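Side-chain contacts in 8-demethyl-8-aminoriboflavin-5'-phosphate synthase (Streptomyces davawensis, PDB 5MLD), which replaces the C-8 methyl group of riboflavin-5'-phosphate with an amino group, using glutamate as donor, in the biosynthesis of the antibiotic roseoflavin: residues A5-T10 with K27-Y32; S19-L24 with V86-I91; H47-E52 with A100-E105; R68-P73 with L104-L109. All coordinates share one frame; numbering follows the deposited sequence. Where two conformers were deposited one is given.

Contact 1. Residues A5-T10 with K27-Y32; sequences ALILNT and KAVPLY
Ala-5 sets its methyl group squarely over the phenol ring of Tyr-32, a CH-pi contact in which Ala-5 CB lies 4.2 Å from the ring centroid and only 5° off the ring normal. A side chain this small suits the spot, because it lets the ring face come close to the strand. Two residues on, Ile-7 reaches further: its CD1 meets CG2 of Val-29 at 3.9 Å, the two branched chains crossing at a slant. The extended outer arm, chi2 172°, is what carries CD1 out from the strand to the helix. The same methyl approaches the Tyr-32 ring obliquely, with Ile-7 CD1 to Tyr-32 CD2 at 4.4 Å. Ala-5, Ile-7 and Tyr-32 are buried here, Val-29 less completely. On the opposite flank of the helix, Pro-30 is exposed to solvent and Lys-27 and Leu-31 are partly so, while helix 183-205 covers part of that flank. The Tyr-32 hydroxyl is bonded to Thr-196 of that helix, which satisfies its polar end beyond the apolar patch. Strand 4-9 and helix 20-34 run antiparallel, as the first two elements of a beta-alpha-beta unit completed by strand 38-43. With no hydrogen bond between the two segments, their direct cohesion comes from apolar and CH-pi packing.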
# COMPACT_ATOMS: atom_id res chain seq x y z
N ALA A 5 13.84 12.79 22.08
CA ALA A 5 12.88 12.00 21.32
C ALA A 5 11.50 12.61 21.50
O ALA A 5 11.06 12.85 22.63
CB ALA A 5 12.86 10.54 21.80
N LEU A 6 10.82 12.87 20.39
CA LEU A 6 9.48 13.43 20.40
C LEU A 6 8.53 12.35 19.92
O LEU A 6 8.68 11.84 18.81
CB LEU A 6 9.39 14.67 19.51
CG LEU A 6 7.99 15.28 19.43
CD1 LEU A 6 7.51 15.76 20.83
CD2 LEU A 6 7.98 16.39 18.42
N ILE A 7 7.56 11.97 20.76
CA ILE A 7 6.61 10.91 20.44
C ILE A 7 5.26 11.56 20.25
O ILE A 7 4.75 12.21 21.17
CB ILE A 7 6.55 9.85 21.55
CG1 ILE A 7 7.97 9.33 21.86
CG2 ILE A 7 5.61 8.71 21.12
CD1 ILE A 7 8.08 8.42 23.08
N LEU A 8 4.67 11.40 19.06
CA LEU A 8 3.39 12.04 18.74
C LEU A 8 2.31 10.96 18.78
O LEU A 8 2.25 10.11 17.89
CB LEU A 8 3.42 12.72 17.37
CG LEU A 8 4.52 13.78 17.20
CD1 LEU A 8 4.43 14.39 15.80
CD2 LEU A 8 4.40 14.84 18.28
N ASN A 9 1.47 10.99 19.81
CA ASN A 9 0.30 10.12 19.84
C ASN A 9 -0.76 10.75 18.94
O ASN A 9 -1.29 11.82 19.25
CB ASN A 9 -0.23 9.96 21.27
CG ASN A 9 -1.34 8.96 21.34
OD1 ASN A 9 -1.98 8.68 20.32
ND2 ASN A 9 -1.58 8.40 22.51
N THR A 10 -1.08 10.07 17.84
CA THR A 10 -2.01 10.65 16.87
C THR A 10 -3.42 10.06 16.98
O THR A 10 -4.18 10.09 16.01
CB THR A 10 -1.44 10.49 15.45
OG1 THR A 10 -1.19 9.11 15.18
CG2 THR A 10 -0.08 11.23 15.35
N LYS A 27 5.46 2.08 27.29
CA LYS A 27 6.63 1.19 27.34
C LYS A 27 7.88 1.87 26.79
O LYS A 27 8.99 1.67 27.32
CB LYS A 27 6.38 -0.09 26.53
CG LYS A 27 5.18 -0.95 26.92
CD LYS A 27 5.47 -1.74 28.16
CE LYS A 27 4.55 -2.96 28.24
NZ LYS A 27 4.58 -3.53 29.59
N ALA A 28 7.73 2.64 25.71
CA ALA A 28 8.89 3.22 25.04
C ALA A 28 9.55 4.32 25.87
O ALA A 28 10.78 4.49 25.82
CB ALA A 28 8.47 3.78 23.68
N VAL A 29 8.75 5.12 26.58
CA VAL A 29 9.31 6.29 27.27
C VAL A 29 10.41 5.91 28.26
O VAL A 29 11.51 6.47 28.18
CB VAL A 29 8.18 7.12 27.90
CG1 VAL A 29 8.75 8.12 28.92
CG2 VAL A 29 7.34 7.81 26.81
N PRO A 30 10.18 4.99 29.22
CA PRO A 30 11.28 4.68 30.16
C PRO A 30 12.48 4.05 29.48
O PRO A 30 13.61 4.22 29.96
CB PRO A 30 10.65 3.71 31.17
CG PRO A 30 9.45 3.17 30.49
CD PRO A 30 8.96 4.26 29.57
N LEU A 31 12.28 3.33 28.37
CA LEU A 31 13.42 2.77 27.65
C LEU A 31 14.27 3.88 27.03
O LEU A 31 15.51 3.83 27.10
CB LEU A 31 12.96 1.79 26.59
CG LEU A 31 12.24 0.53 27.09
CD1 LEU A 31 11.67 -0.21 25.89
CD2 LEU A 31 13.18 -0.37 27.90
N TYR A 32 13.64 4.89 26.43
CA TYR A 32 14.42 6.01 25.91
C TYR A 32 15.15 6.73 27.04
O TYR A 32 16.33 7.09 26.89
CB TYR A 32 13.54 7.01 25.15
CG TYR A 32 13.30 6.66 23.70
CD1 TYR A 32 14.35 6.53 22.82
CD2 TYR A 32 12.00 6.46 23.21
CE1 TYR A 32 14.14 6.21 21.50
CE2 TYR A 32 11.78 6.15 21.89
CZ TYR A 32 12.86 6.02 21.03
OH TYR A 32 12.67 5.69 19.71

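Contact 2. Residues S19-L24 with V86-I91; sequences SQTQGL and VIATPI. With 8DP (8-demethyl-8-aminoriboflavin-5'-phosphate), chain I.
Thr-21 faces strand 84-92 with both branches of its side chain, and each does a different job. The van der Waals contacts come first. Its methyl CG2, anti to the backbone N, rests against the strand at Ala-88, 4.0 Å from Ala-88 CB, where a small residue allows close approach. Its hydroxyl branch meets the ring of Pro-90 at about a right angle, Thr-21 OG1 lying 3.3 Å from Pro-90 CG; toward the strand this oxygen only packs on the proline ring, whose tertiary nitrogen offers no N-H.

The hydrogen bonds gather on the phosphate of the bound aminoflavin. Its O1 is gripped three times: by Ser-19 OG in a very short bond of 2.5 Å, by Thr-21 N, and by Thr-21 OG1 at 2.8 Å. Gln-20 N donates to the neighbouring O2 at 2.8 Å, with an N-H...O angle of 158°. Ser-19 OG also accepts from Gln-22 N at 3.1 Å, so one hydroxyl caps the helix and holds the ligand. Backbone N-H groups at a helix start suit an anion, and the helix dipole probably adds to the attraction. At the other end of the ligand, Ile-91 CG2 packs 3.6 Å from the ligand atom named N5, in the pyrimidine ring of the flavin.

Thus the phosphate lies at the N-terminus of helix 20-34, beyond the C-terminal end of strand 4-9, as in other flavodoxin-like proteins. That helix runs over strands 4-9 and 84-92, and Thr-21 also touches Cys-132 of strand 125-132.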
# COMPACT_ATOMS: atom_id res chain seq x y z
N SER A 19 -6.31 5.85 25.61
CA SER A 19 -5.86 5.50 24.27
C SER A 19 -5.15 4.15 24.28
O SER A 19 -4.26 3.93 25.11
CB SER A 19 -4.94 6.60 23.71
OG SER A 19 -4.05 6.13 22.70
N GLN A 20 -5.56 3.26 23.36
CA GLN A 20 -4.86 1.98 23.18
C GLN A 20 -3.39 2.20 22.83
O GLN A 20 -2.50 1.55 23.38
CB GLN A 20 -5.54 1.14 22.08
CG GLN A 20 -7.09 1.04 22.13
CD GLN A 20 -7.61 0.28 23.33
OE1 GLN A 20 -7.20 -0.86 23.59
NE2 GLN A 20 -8.51 0.91 24.08
N THR A 21 -3.13 3.12 21.89
CA THR A 21 -1.78 3.36 21.41
C THR A 21 -0.88 3.86 22.53
O THR A 21 0.32 3.55 22.55
CB THR A 21 -1.80 4.40 20.28
OG1 THR A 21 -2.78 4.04 19.32
CG2 THR A 21 -0.45 4.47 19.59
N GLN A 22 -1.45 4.62 23.47
CA GLN A 22 -0.67 5.15 24.59
C GLN A 22 0.02 4.04 25.37
O GLN A 22 1.07 4.28 25.98
CB GLN A 22 -1.59 5.97 25.50
CG GLN A 22 -0.87 6.68 26.65
CD GLN A 22 0.06 7.77 26.15
OE1 GLN A 22 -0.20 8.40 25.12
NE2 GLN A 22 1.15 8.00 26.87
N GLY A 23 -0.55 2.82 25.37
CA GLY A 23 0.11 1.71 26.03
C GLY A 23 1.49 1.42 25.46
O GLY A 23 2.43 1.14 26.21
N LEU A 24 1.64 1.49 24.13
CA LEU A 24 2.96 1.30 23.54
C LEU A 24 3.90 2.45 23.90
O LEU A 24 5.09 2.23 24.17
CB LEU A 24 2.84 1.15 22.01
CG LEU A 24 2.23 -0.16 21.51
CD1 LEU A 24 0.69 -0.05 21.43
CD2 LEU A 24 2.85 -0.59 20.19
N VAL A 86 9.13 9.85 16.81
CA VAL A 86 8.36 8.61 16.83
C VAL A 86 6.92 8.99 16.58
O VAL A 86 6.29 9.65 17.42
CB VAL A 86 8.49 7.87 18.16
CG1 VAL A 86 7.62 6.61 18.13
CG2 VAL A 86 9.97 7.55 18.46
N ILE A 87 6.37 8.55 15.45
CA ILE A 87 4.92 8.65 15.25
C ILE A 87 4.28 7.45 15.92
O ILE A 87 4.64 6.30 15.65
CB ILE A 87 4.56 8.70 13.76
CG1 ILE A 87 5.26 9.87 13.03
CG2 ILE A 87 3.03 8.75 13.60
CD1 ILE A 87 4.82 11.23 13.49
N ALA A 88 3.34 7.70 16.81
CA ALA A 88 2.66 6.63 17.54
C ALA A 88 1.20 6.70 17.11
O ALA A 88 0.44 7.51 17.65
CB ALA A 88 2.83 6.76 19.04
N THR A 89 0.82 5.85 16.16
CA THR A 89 -0.47 6.07 15.55
C THR A 89 -1.36 4.84 15.68
O THR A 89 -0.91 3.70 15.49
CB THR A 89 -0.32 6.44 14.06
OG1 THR A 89 -1.61 6.72 13.51
CG2 THR A 89 0.37 5.32 13.24
N PRO A 90 -2.63 5.04 16.03
CA PRO A 90 -3.62 4.00 15.74
C PRO A 90 -3.71 3.82 14.23
O PRO A 90 -3.29 4.68 13.45
CB PRO A 90 -4.92 4.57 16.31
CG PRO A 90 -4.56 5.78 17.08
CD PRO A 90 -3.24 6.27 16.55
N ILE A 91 -4.30 2.70 13.82
CA ILE A 91 -4.55 2.43 12.41
C ILE A 91 -6.01 2.73 12.09
O ILE A 91 -6.90 2.22 12.77
CB ILE A 91 -4.21 0.98 12.06
CG1 ILE A 91 -2.71 0.75 12.32
CG2 ILE A 91 -4.65 0.66 10.60
CD1 ILE A 91 -2.26 -0.71 12.32
C4 8DP I . -8.14 0.89 15.68
C5 8DP I . -9.25 -0.01 15.13
C8 8DP I . -11.74 3.10 13.61
N3 8DP I . -9.48 0.88 10.92
C2 8DP I . -7.47 1.47 18.10
N2 8DP I . -12.54 3.91 14.50
N1 8DP I . -9.36 0.29 13.64
C6 8DP I . -10.14 1.31 13.20
O6 8DP I . -9.71 1.58 17.41
N4 8DP I . -7.84 -1.44 13.18
C12 8DP I . -10.21 1.59 11.81
C13 8DP I . -8.63 -0.43 12.75
C14 8DP I . -8.68 -0.12 11.38
C15 8DP I . -7.91 -0.89 10.51
C16 8DP I . -7.12 -2.14 12.32
C1 8DP I . -7.59 2.71 19.00
C3 8DP I . -8.41 1.75 16.93
C7 8DP I . -10.93 2.05 14.11
C9 8DP I . -11.79 3.37 12.22
O1 8DP I . -5.04 5.12 20.67
P1 8DP I . -6.45 4.67 20.21
O2 8DP I . -7.30 4.28 21.47
O3 8DP I . -7.15 5.75 19.41
O4 8DP I . -6.29 3.33 19.32
O5 8DP I . -6.14 1.30 17.76
O7 8DP I . -7.01 0.97 15.15
C10 8DP I . -12.65 4.48 11.67
C11 8DP I . -11.03 2.63 11.35
O8 8DP I . -7.91 -0.64 9.14
N5 8DP I . -7.14 -1.88 11.00
O9 8DP I . -6.28 -3.20 12.75

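Contact 3. Residues H47-E52 with A100-E105; sequences HDIEQE and AHVILE
Ile-49 is the first residue of 47-52 to touch helix 98-107. With CG1 beside the backbone N (chi1 -56°), Ile-49 CG2 stands anti to that N and meets Ile-103 CD1 at 4.1 Å, the two side chains crossing at about a right angle. The same methyl, Ile-49 CG2, lies 4.3 Å from Val-102 CG1, so one branched residue bridges two successive helix positions. Glu-50 turns away: its OE2 accepts from Glu-52 N at 2.8 Å, a local bond that ties the Glu-50 carboxylate to the backbone two residues on, and its OE1 forms salt bridges with Arg-68 and Lys-65. Gln-51 then lays an extended side chain across Val-102, whose CG2 is 4.0 Å from both CG and NE2 of Gln-51. Its amide bonds to Ser-98 of the third subunit, so the aliphatic part packs within the chain while the polar end reaches across the interface. A water donates to Gln-51 O at 3.0 Å and to Glu-105 OE1 at 2.7 Å, linking loop backbone to helix carboxylate. Glu-52 continues outward, to Lys-65 and to Arg-14 of the third subunit. Here an irregular loop after strand 38-43 of the flavodoxin-like fold lines helix 98-107 at a subunit interface of the homotetramer.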
# COMPACT_ATOMS: atom_id res chain seq x y z
N HIS A 47 -4.45 19.64 20.34
CA HIS A 47 -3.96 20.94 19.93
C HIS A 47 -4.65 21.42 18.66
O HIS A 47 -5.04 20.62 17.80
CB HIS A 47 -2.45 20.87 19.72
CG HIS A 47 -1.72 20.55 20.98
ND1 HIS A 47 -1.38 21.52 21.90
CD2 HIS A 47 -1.33 19.37 21.50
CE1 HIS A 47 -0.79 20.94 22.94
NE2 HIS A 47 -0.73 19.64 22.71
N ASP A 48 -4.78 22.74 18.56
CA ASP A 48 -5.50 23.37 17.46
C ASP A 48 -4.55 23.51 16.28
O ASP A 48 -3.74 24.43 16.22
CB ASP A 48 -6.05 24.72 17.91
CG ASP A 48 -6.81 25.44 16.83
OD1 ASP A 48 -7.36 24.77 15.93
OD2 ASP A 48 -6.86 26.68 16.89
N ILE A 49 -4.65 22.58 15.32
CA ILE A 49 -3.81 22.56 14.13
C ILE A 49 -4.71 22.68 12.91
O ILE A 49 -5.51 21.78 12.64
CB ILE A 49 -2.98 21.27 14.04
CG1 ILE A 49 -2.13 21.05 15.30
CG2 ILE A 49 -2.15 21.25 12.76
CD1 ILE A 49 -1.13 22.11 15.59
N GLU A 50 -4.57 23.78 12.15
CA GLU A 50 -5.47 24.03 11.03
C GLU A 50 -5.17 23.09 9.87
O GLU A 50 -4.02 22.95 9.45
CB GLU A 50 -5.37 25.48 10.56
CG GLU A 50 -6.25 25.78 9.35
CD GLU A 50 -7.72 25.40 9.56
OE1 GLU A 50 -8.32 25.77 10.60
OE2 GLU A 50 -8.29 24.73 8.67
N GLN A 51 -6.22 22.43 9.36
CA GLN A 51 -6.09 21.47 8.27
C GLN A 51 -6.09 22.13 6.90
O GLN A 51 -5.49 21.61 5.96
CB GLN A 51 -7.24 20.46 8.35
CG GLN A 51 -7.29 19.44 7.22
CD GLN A 51 -8.52 18.55 7.33
OE1 GLN A 51 -9.57 18.98 7.80
NE2 GLN A 51 -8.37 17.30 6.93
N GLU A 52 -6.77 23.27 6.76
CA GLU A 52 -6.97 23.85 5.45
C GLU A 52 -5.67 24.43 4.91
O GLU A 52 -4.76 24.80 5.65
CB GLU A 52 -8.05 24.94 5.49
CG GLU A 52 -9.45 24.38 5.66
CD GLU A 52 -10.48 25.44 6.00
OE1 GLU A 52 -10.36 26.58 5.48
OE2 GLU A 52 -11.41 25.13 6.77
N ALA A 100 -2.52 12.04 12.23
CA ALA A 100 -1.16 11.86 11.73
C ALA A 100 -1.04 12.40 10.31
O ALA A 100 -0.03 13.02 9.93
CB ALA A 100 -0.78 10.38 11.77
N HIS A 101 -2.09 12.20 9.52
CA HIS A 101 -2.11 12.60 8.12
C HIS A 101 -2.00 14.12 7.98
O HIS A 101 -1.24 14.62 7.14
CB HIS A 101 -3.40 12.07 7.51
CG HIS A 101 -3.41 11.96 6.02
ND1 HIS A 101 -4.23 11.06 5.37
CD2 HIS A 101 -2.74 12.63 5.06
CE1 HIS A 101 -4.05 11.18 4.07
NE2 HIS A 101 -3.16 12.13 3.85
N VAL A 102 -2.75 14.87 8.79
CA VAL A 102 -2.66 16.33 8.77
C VAL A 102 -1.25 16.78 9.13
O VAL A 102 -0.66 17.64 8.45
CB VAL A 102 -3.71 16.95 9.71
CG1 VAL A 102 -3.48 18.46 9.83
CG2 VAL A 102 -5.11 16.68 9.18
N ILE A 103 -0.70 16.22 10.22
CA ILE A 103 0.63 16.63 10.67
C ILE A 103 1.64 16.40 9.56
O ILE A 103 2.48 17.26 9.27
CB ILE A 103 1.05 15.88 11.95
CG1 ILE A 103 0.14 16.24 13.12
CG2 ILE A 103 2.53 16.19 12.28
CD1 ILE A 103 -0.13 17.71 13.26
N LEU A 104 1.57 15.23 8.92
CA LEU A 104 2.52 14.91 7.86
C LEU A 104 2.31 15.80 6.63
O LEU A 104 3.28 16.21 5.99
CB LEU A 104 2.42 13.43 7.49
CG LEU A 104 2.89 12.39 8.52
CD1 LEU A 104 2.53 11.00 8.05
CD2 LEU A 104 4.39 12.51 8.71
N GLU A 105 1.06 16.11 6.30
CA GLU A 105 0.80 17.07 5.22
C GLU A 105 1.47 18.42 5.49
O GLU A 105 2.10 19.01 4.60
CB GLU A 105 -0.71 17.26 5.04
CG GLU A 105 -1.42 16.13 4.30
CD GLU A 105 -2.93 16.25 4.36
OE1 GLU A 105 -3.46 17.00 5.24
OE2 GLU A 105 -3.60 15.62 3.51
O HOH W 1 -3.36 19.57 6.20

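Contact 4. Residues R68-P73 with L104-L109; sequences REDEWP and LEKLNL. With 8DP (8-demethyl-8-aminoriboflavin-5'-phosphate), chain L.
Trp-72 opens helix 72-81 and faces Lys-106 in the last turn of helix 98-107, their CA atoms 8.5 Å apart. The lysine lies along one face of the indole, the two side chains sliding past each other in opposite directions. Lys-106 CB sits over the six-membered ring near the rim, 3.6 Å from Trp-72 CZ2, while Lys-106 CE stands over the five-membered ring, 3.5 Å from Trp-72 CG. Bends at chi3 (79°) and chi4 (76°) curl the end of the chain so that Lys-106 NZ also stays over that face, 4.8 Å from the centroid of the Trp-72 five-membered ring: a cation-pi contact. A long aliphatic chain ending in a charge is well suited to such a surface. Beyond it, Trp-72 CH2 packs 4.3 Å from Leu-107 CD1.

Waters join the polar ends. One accepts from Lys-106 NZ and donates to Asp-70 OD2, bridging charges too far apart for a salt bridge; another accepts from Trp-72 NE1 (2.8 Å) and donates to Lys-106 O. Glu-50 is a further partner of both charges, its O taking Lys-106 NZ and its N giving to Asp-70 OD2. Asp-70 OD1 meanwhile accepts from Trp-72 N at 3.0 Å, the donor standing above the carboxylate plane. That bond defines an Asx turn leading into helix 72-81, which packs beside helix 98-107 in this flavodoxin-like domain.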
# COMPACT_ATOMS: atom_id res chain seq x y z
N ARG A 68 -4.96 31.31 9.68
CA ARG A 68 -5.18 31.80 11.03
C ARG A 68 -4.06 31.37 11.97
O ARG A 68 -3.29 30.45 11.71
CB ARG A 68 -6.54 31.32 11.54
CG ARG A 68 -6.58 29.86 11.92
CD ARG A 68 -8.01 29.39 12.12
NE ARG A 68 -8.06 27.95 12.35
CZ ARG A 68 -7.81 27.38 13.53
NH1 ARG A 68 -7.49 28.12 14.59
NH2 ARG A 68 -7.87 26.07 13.64
N GLU A 69 -3.96 32.08 13.09
CA GLU A 69 -3.02 31.72 14.14
C GLU A 69 -3.47 30.42 14.80
O GLU A 69 -4.59 30.34 15.31
CB GLU A 69 -2.94 32.85 15.16
CG GLU A 69 -2.09 32.57 16.37
CD GLU A 69 -2.13 33.72 17.38
OE1 GLU A 69 -2.32 34.88 16.96
OE2 GLU A 69 -1.95 33.45 18.59
N ASP A 70 -2.62 29.39 14.79
CA ASP A 70 -2.95 28.13 15.44
C ASP A 70 -1.73 27.68 16.24
O ASP A 70 -0.81 28.46 16.52
CB ASP A 70 -3.45 27.11 14.40
CG ASP A 70 -2.34 26.63 13.46
OD1 ASP A 70 -1.22 27.16 13.52
OD2 ASP A 70 -2.59 25.71 12.66
N GLU A 71 -1.69 26.40 16.61
CA GLU A 71 -0.59 25.85 17.39
C GLU A 71 0.43 25.11 16.54
O GLU A 71 1.30 24.42 17.09
CB GLU A 71 -1.11 24.91 18.47
CG GLU A 71 -1.98 25.57 19.52
CD GLU A 71 -2.36 24.60 20.61
OE1 GLU A 71 -1.46 24.10 21.30
OE2 GLU A 71 -3.55 24.29 20.73
N TRP A 72 0.34 25.20 15.22
CA TRP A 72 1.32 24.51 14.39
C TRP A 72 2.75 25.03 14.56
O TRP A 72 3.67 24.20 14.65
CB TRP A 72 0.89 24.56 12.92
CG TRP A 72 1.92 23.95 12.00
CD1 TRP A 72 2.58 24.58 10.99
CD2 TRP A 72 2.41 22.60 12.02
NE1 TRP A 72 3.43 23.71 10.36
CE2 TRP A 72 3.36 22.49 10.97
CE3 TRP A 72 2.15 21.48 12.81
CZ2 TRP A 72 4.04 21.31 10.71
CZ3 TRP A 72 2.83 20.30 12.54
CH2 TRP A 72 3.76 20.23 11.49
N PRO A 73 3.02 26.35 14.60
CA PRO A 73 4.41 26.78 14.82
C PRO A 73 5.04 26.17 16.07
O PRO A 73 6.19 25.72 16.03
CB PRO A 73 4.29 28.31 14.93
CG PRO A 73 3.11 28.63 14.06
CD PRO A 73 2.13 27.49 14.31
N LEU A 104 1.57 15.23 8.92
CA LEU A 104 2.52 14.91 7.86
C LEU A 104 2.31 15.80 6.63
O LEU A 104 3.28 16.21 5.99
CB LEU A 104 2.42 13.43 7.49
CG LEU A 104 2.89 12.39 8.52
CD1 LEU A 104 2.53 11.00 8.05
CD2 LEU A 104 4.39 12.51 8.71
N GLU A 105 1.06 16.11 6.30
CA GLU A 105 0.80 17.07 5.22
C GLU A 105 1.47 18.42 5.49
O GLU A 105 2.10 19.01 4.60
CB GLU A 105 -0.71 17.26 5.04
CG GLU A 105 -1.42 16.13 4.30
CD GLU A 105 -2.93 16.25 4.36
OE1 GLU A 105 -3.46 17.00 5.24
OE2 GLU A 105 -3.60 15.62 3.51
N LYS A 106 1.31 18.94 6.71
CA LYS A 106 1.91 20.23 7.03
C LYS A 106 3.43 20.14 7.11
O LYS A 106 4.13 21.08 6.70
CB LYS A 106 1.33 20.75 8.34
CG LYS A 106 -0.18 20.99 8.20
CD LYS A 106 -0.81 21.52 9.48
CE LYS A 106 -0.57 23.02 9.70
NZ LYS A 106 -1.43 23.87 8.84
N LEU A 107 3.95 19.01 7.59
CA LEU A 107 5.39 18.85 7.68
C LEU A 107 6.04 18.82 6.30
O LEU A 107 7.21 19.21 6.15
CB LEU A 107 5.71 17.56 8.46
CG LEU A 107 7.10 17.42 9.07
CD1 LEU A 107 7.42 18.61 9.95
CD2 LEU A 107 7.24 16.13 9.86
N ASN A 108 5.30 18.41 5.26
CA ASN A 108 5.88 18.33 3.93
C ASN A 108 6.09 19.70 3.31
O ASN A 108 5.93 19.89 2.10
CB ASN A 108 5.00 17.49 3.00
CG ASN A 108 5.49 16.06 2.88
OD1 ASN A 108 5.47 15.31 3.85
ND2 ASN A 108 5.91 15.68 1.68
N LEU A 109 6.43 20.67 4.15
CA LEU A 109 7.01 21.91 3.69
C LEU A 109 8.52 21.90 3.81
O LEU A 109 9.17 22.86 3.38
CB LEU A 109 6.45 23.08 4.51
CG LEU A 109 5.01 23.59 4.33
CD1 LEU A 109 4.95 25.12 4.26
CD2 LEU A 109 4.35 22.98 3.11
C4 8DP L . -1.02 16.92 -5.15
C5 8DP L . 0.49 17.03 -5.11
C8 8DP L . 0.90 18.26 -1.05
N3 8DP L . 1.73 14.33 -2.00
C2 8DP L . -2.73 18.40 -6.31
N2 8DP L . 0.61 19.63 -0.70
N1 8DP L . 0.96 16.10 -4.01
C6 8DP L . 1.05 16.50 -2.72
O6 8DP L . -1.03 19.35 -4.99
N4 8DP L . 1.14 14.38 -5.56
C12 8DP L . 1.45 15.60 -1.70
C13 8DP L . 1.23 14.81 -4.29
C14 8DP L . 1.62 13.92 -3.28
C15 8DP L . 1.89 12.59 -3.63
C16 8DP L . 1.40 13.13 -5.86
C1 8DP L . -3.72 19.52 -5.92
C3 8DP L . -1.85 18.22 -5.09
C7 8DP L . 0.77 17.83 -2.39
C9 8DP L . 1.28 17.33 -0.04
O1 8DP L . -5.96 21.59 -6.14
P1 8DP L . -6.22 20.18 -5.51
O2 8DP L . -6.12 20.28 -3.98
O3 8DP L . -7.58 19.61 -5.98
O4 8DP L . -5.12 19.08 -6.03
O5 8DP L . -3.40 17.26 -6.76
O7 8DP L . -1.64 15.84 -5.23
C10 8DP L . 1.39 17.81 1.38
C11 8DP L . 1.56 16.02 -0.36
O8 8DP L . 2.26 11.63 -2.66
N5 8DP L . 1.78 12.23 -4.92
O9 8DP L . 1.30 12.66 -7.19
O HOH W 2 -1.17 26.21 10.34
O HOH W 3 4.46 23.63 7.71

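Contacts 1 and 2 share helix 20-34 and reach neighbouring strands of one sheet, probably hydrogen-bonded to each other, Leu-8 O to Ala-88 N at 2.8 Å; their centres are about 9 Å apart. Contact 2 holds the flavin phosphate, whereas in contact 1 the Ile-7 side chain is about 11 Å from the ligand. Contacts 3 and 4, centres about 6 Å apart, share Leu-104 and Glu-105 and are tied by the salt bridge of Asp-48 OD1 with Arg-68 NH2 (2.7 Å). Both touch the third subunit, and Glu-105 O of 104-109 comes within 3.5 Å of C10 of the ligand bound by that subunit. Contacts 2 and 3 lie about 17 Å apart, centre to centre.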